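Local structure of acyl-CoA dehydrogenase (Slackia heliotrinireducens, 4RM7) at residues 66-71 against 95-100. The protein belongs to the acyl-CoA dehydrogenase family, whose chains combine an N-terminal helical domain, a middle beta domain and a C-terminal helical bundle. Numbering follows the deposited sequence.
Sequences RTYDLF and LQLQIL
Tyr68 reaches across from the loop leading into helix 70-84 and lays its ring alongside Gln98 of helix 90-103. Its CB already points toward that helix, and with CG anti to its own carbonyl carbon (chi1 -66°) the ring is carried on in the same direction. Gln98 comes the other way: CG lies anti to the backbone N and the chain stays extended beyond it, so that tyrosine and glutamine run antiparallel. The methylene CG of Gln98 packs on Tyr68 CE2 at 3.9 Å, while its amide oxygen OE1 sits 3.7 Å from Tyr68 CD2. With ring and amide planes 34° apart, this is oblique van der Waals packing; glutamine suits it because its aliphatic CB and CG lie against the ring while the amide reaches on along it. Farther out, Leu97 lies roughly perpendicular to the tyrosine and brings CD2 to 4.0 Å from Tyr68 OH, an apolar branch beside the hydroxyl. That buried hydroxyl is satisfied by a hydrogen bond with Glu101 OE1, one helical turn beyond Leu97, so tyrosine suits the place by joining a broad apolar ring to a polar end. On the backbone side, the Thr67 hydroxyl OG1 donates to the carbonyl oxygen Tyr68 O (3.1 Å). Arg113 of helix 106-119 touches both Tyr68 and Leu97, and Leu241 and Tyr244 of helix 234-270 pack on Gln98. The arrangement is loop-to-helix packing inside the all-helical N-terminal domain of the acyl-CoA dehydrogenase fold, beside the C-terminal helical bundle.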
ATOM      1  N   ARG A  66      -9.905 -17.889 -38.767  1.00 73.39           N
ATOM      2  CA  ARG A  66     -10.864 -17.976 -37.664  1.00 78.10           C
ATOM      3  C   ARG A  66     -10.716 -16.801 -36.700  1.00 76.34           C
ATOM      4  O   ARG A  66     -11.662 -16.058 -36.447  1.00 80.42           O
ATOM      5  CB  ARG A  66     -10.693 -19.289 -36.900  1.00 85.22           C
ATOM      6  CG  ARG A  66     -10.581 -20.517 -37.781  1.00 90.89           C
ATOM      7  CD  ARG A  66     -10.344 -21.772 -36.958  1.00 92.00           C
ATOM      8  NE  ARG A  66      -9.183 -21.654 -36.074  1.00 92.33           N
ATOM      9  CZ  ARG A  66      -7.958 -22.077 -36.382  1.00 94.93           C
ATOM     10  NH1 ARG A  66      -7.726 -22.643 -37.560  1.00 96.54           N
ATOM     11  NH2 ARG A  66      -6.961 -21.933 -35.510  1.00 93.40           N
ATOM     12  N   THR A  67      -9.516 -16.636 -36.163  1.00 75.57           N
ATOM     13  CA  THR A  67      -9.258 -15.584 -35.188  1.00 68.72           C
ATOM     14  C   THR A  67      -8.040 -14.741 -35.562  1.00 61.45           C
ATOM     15  O   THR A  67      -7.223 -15.139 -36.395  1.00 64.13           O
ATOM     16  CB  THR A  67      -9.022 -16.177 -33.793  1.00 63.98           C
ATOM     17  OG1 THR A  67      -7.761 -16.854 -33.782  1.00 65.68           O
ATOM     18  CG2 THR A  67     -10.119 -17.166 -33.437  1.00 56.82           C
ATOM     19  N   TYR A  68      -7.919 -13.578 -34.935  1.00 53.02           N
ATOM     20  CA  TYR A  68      -6.683 -12.822 -35.001  1.00 47.54           C
ATOM     21  C   TYR A  68      -5.599 -13.494 -34.136  1.00 50.58           C
ATOM     22  O   TYR A  68      -5.878 -14.417 -33.359  1.00 53.89           O
ATOM     23  CB  TYR A  68      -6.925 -11.383 -34.564  1.00 44.90           C
ATOM     24  CG  TYR A  68      -7.834 -10.644 -35.515  1.00 52.05           C
ATOM     25  CD1 TYR A  68      -7.312  -9.940 -36.595  1.00 54.01           C
ATOM     26  CD2 TYR A  68      -9.221 -10.674 -35.359  1.00 57.96           C
ATOM     27  CE1 TYR A  68      -8.138  -9.276 -37.481  1.00 55.02           C
ATOM     28  CE2 TYR A  68     -10.055 -10.009 -36.245  1.00 59.33           C
ATOM     29  CZ  TYR A  68      -9.503  -9.318 -37.305  1.00 55.85           C
ATOM     30  OH  TYR A  68     -10.309  -8.655 -38.194  1.00 58.20           O
ATOM     31  N   ASP A  69      -4.359 -13.050 -34.292  1.00 49.12           N
ATOM     32  CA  ASP A  69      -3.272 -13.536 -33.457  1.00 48.50           C
ATOM     33  C   ASP A  69      -3.045 -12.529 -32.325  1.00 52.73           C
ATOM     34  O   ASP A  69      -2.322 -11.532 -32.497  1.00 49.96           O
ATOM     35  CB  ASP A  69      -1.997 -13.732 -34.277  1.00 44.42           C
ATOM     36  CG  ASP A  69      -2.130 -14.827 -35.340  1.00 55.96           C
ATOM     37  OD1 ASP A  69      -2.891 -15.806 -35.125  1.00 68.03           O
ATOM     38  OD2 ASP A  69      -1.460 -14.715 -36.397  1.00 53.91           O
ATOM     39  N   LEU A  70      -3.667 -12.794 -31.177  1.00 42.95           N
ATOM     40  CA  LEU A  70      -3.744 -11.817 -30.083  1.00 47.56           C
ATOM     41  C   LEU A  70      -2.383 -11.445 -29.457  1.00 46.80           C
ATOM     42  O   LEU A  70      -2.127 -10.273 -29.193  1.00 45.75           O
ATOM     43  CB  LEU A  70      -4.685 -12.330 -28.990  1.00 42.28           C
ATOM     44  CG  LEU A  70      -5.079 -11.293 -27.940  1.00 40.55           C
ATOM     45  CD1 LEU A  70      -5.711 -10.082 -28.567  1.00 37.68           C
ATOM     46  CD2 LEU A  70      -6.046 -11.880 -26.981  1.00 37.57           C
ATOM     47  N   PHE A  71      -1.523 -12.431 -29.216  1.00 41.06           N
ATOM     48  CA  PHE A  71      -0.195 -12.145 -28.692  1.00 40.99           C
ATOM     49  C   PHE A  71       0.541 -11.201 -29.635  1.00 47.51           C
ATOM     50  O   PHE A  71       1.175 -10.247 -29.186  1.00 44.41           O
ATOM     51  CB  PHE A  71       0.612 -13.425 -28.491  1.00 35.13           C
ATOM     52  CG  PHE A  71       1.964 -13.197 -27.877  1.00 36.67           C
ATOM     53  CD1 PHE A  71       2.095 -12.455 -26.707  1.00 44.60           C
ATOM     54  CD2 PHE A  71       3.111 -13.723 -28.456  1.00 39.60           C
ATOM     55  CE1 PHE A  71       3.357 -12.236 -26.122  1.00 45.13           C
ATOM     56  CE2 PHE A  71       4.386 -13.505 -27.882  1.00 44.12           C
ATOM     57  CZ  PHE A  71       4.503 -12.767 -26.712  1.00 41.66           C
ATOM     58  N   LEU A  95     -10.215  -3.405 -32.326  1.00 56.49           N
ATOM     59  CA  LEU A  95     -11.359  -3.975 -31.640  1.00 50.67           C
ATOM     60  C   LEU A  95     -12.645  -3.703 -32.422  1.00 50.37           C
ATOM     61  O   LEU A  95     -13.532  -4.557 -32.511  1.00 52.71           O
ATOM     62  CB  LEU A  95     -11.464  -3.412 -30.226  1.00 46.79           C
ATOM     63  CG  LEU A  95     -12.685  -3.891 -29.441  1.00 46.59           C
ATOM     64  CD1 LEU A  95     -12.545  -5.365 -29.073  1.00 38.54           C
ATOM     65  CD2 LEU A  95     -12.913  -3.043 -28.210  1.00 45.40           C
ATOM     66  N   GLN A  96     -12.734  -2.505 -32.990  1.00 48.73           N
ATOM     67  CA  GLN A  96     -13.924  -2.076 -33.713  1.00 49.88           C
ATOM     68  C   GLN A  96     -14.085  -2.889 -34.974  1.00 51.63           C
ATOM     69  O   GLN A  96     -15.198  -3.169 -35.408  1.00 54.82           O
ATOM     70  CB  GLN A  96     -13.851  -0.594 -34.064  1.00 52.12           C
ATOM     71  CG  GLN A  96     -14.278   0.324 -32.946  1.00 61.24           C
ATOM     72  CD  GLN A  96     -14.466   1.745 -33.431  1.00 77.19           C
ATOM     73  OE1 GLN A  96     -15.016   2.595 -32.721  1.00 84.32           O
ATOM     74  NE2 GLN A  96     -14.002   2.015 -34.656  1.00 79.30           N
ATOM     75  N   LEU A  97     -12.951  -3.252 -35.552  1.00 57.44           N
ATOM     76  CA  LEU A  97     -12.912  -4.069 -36.742  1.00 62.07           C
ATOM     77  C   LEU A  97     -13.434  -5.448 -36.423  1.00 64.24           C
ATOM     78  O   LEU A  97     -14.286  -5.994 -37.121  1.00 71.50           O
ATOM     79  CB  LEU A  97     -11.488  -4.168 -37.275  1.00 61.45           C
ATOM     80  CG  LEU A  97     -11.418  -4.819 -38.652  1.00 66.46           C
ATOM     81  CD1 LEU A  97     -12.380  -4.113 -39.603  1.00 67.83           C
ATOM     82  CD2 LEU A  97      -9.999  -4.804 -39.194  1.00 62.29           C
ATOM     83  N   GLN A  98     -12.905  -6.000 -35.346  1.00 61.34           N
ATOM     84  CA  GLN A  98     -13.257  -7.338 -34.908  1.00 58.12           C
ATOM     85  C   GLN A  98     -14.742  -7.444 -34.577  1.00 58.78           C
ATOM     86  O   GLN A  98     -15.421  -8.367 -35.029  1.00 65.55           O
ATOM     87  CB  GLN A  98     -12.412  -7.715 -33.705  1.00 52.62           C
ATOM     88  CG  GLN A  98     -12.474  -9.171 -33.352  1.00 61.63           C
ATOM     89  CD  GLN A  98     -11.370  -9.558 -32.403  1.00 64.98           C
ATOM     90  OE1 GLN A  98     -10.351  -8.867 -32.303  1.00 67.36           O
ATOM     91  NE2 GLN A  98     -11.570 -10.656 -31.681  1.00 62.85           N
ATOM     92  N   ILE A  99     -15.234  -6.479 -33.800  1.00 55.22           N
ATOM     93  CA  ILE A  99     -16.641  -6.405 -33.424  1.00 53.53           C
ATOM     94  C   ILE A  99     -17.569  -6.264 -34.633  1.00 58.15           C
ATOM     95  O   ILE A  99     -18.620  -6.907 -34.698  1.00 64.83           O
ATOM     96  CB  ILE A  99     -16.878  -5.240 -32.464  1.00 47.58           C
ATOM     97  CG1 ILE A  99     -16.347  -5.591 -31.083  1.00 49.01           C
ATOM     98  CG2 ILE A  99     -18.345  -4.903 -32.358  1.00 41.77           C
ATOM     99  CD1 ILE A  99     -16.431  -4.440 -30.122  1.00 52.71           C
ATOM    100  N   LEU A 100     -17.184  -5.435 -35.594  1.00 55.94           N
ATOM    101  CA  LEU A 100     -17.967  -5.321 -36.821  1.00 57.34           C
ATOM    102  C   LEU A 100     -18.065  -6.658 -37.554  1.00 56.32           C
ATOM    103  O   LEU A 100     -19.156  -7.056 -37.961  1.00 59.41           O
ATOM    104  CB  LEU A 100     -17.380  -4.273 -37.768  1.00 53.87           C
ATOM    105  CG  LEU A 100     -18.235  -4.174 -39.032  1.00 51.55           C
ATOM    106  CD1 LEU A 100     -19.593  -3.676 -38.650  1.00 52.60           C
ATOM    107  CD2 LEU A 100     -17.622  -3.297 -40.103  1.00 53.52           C
TER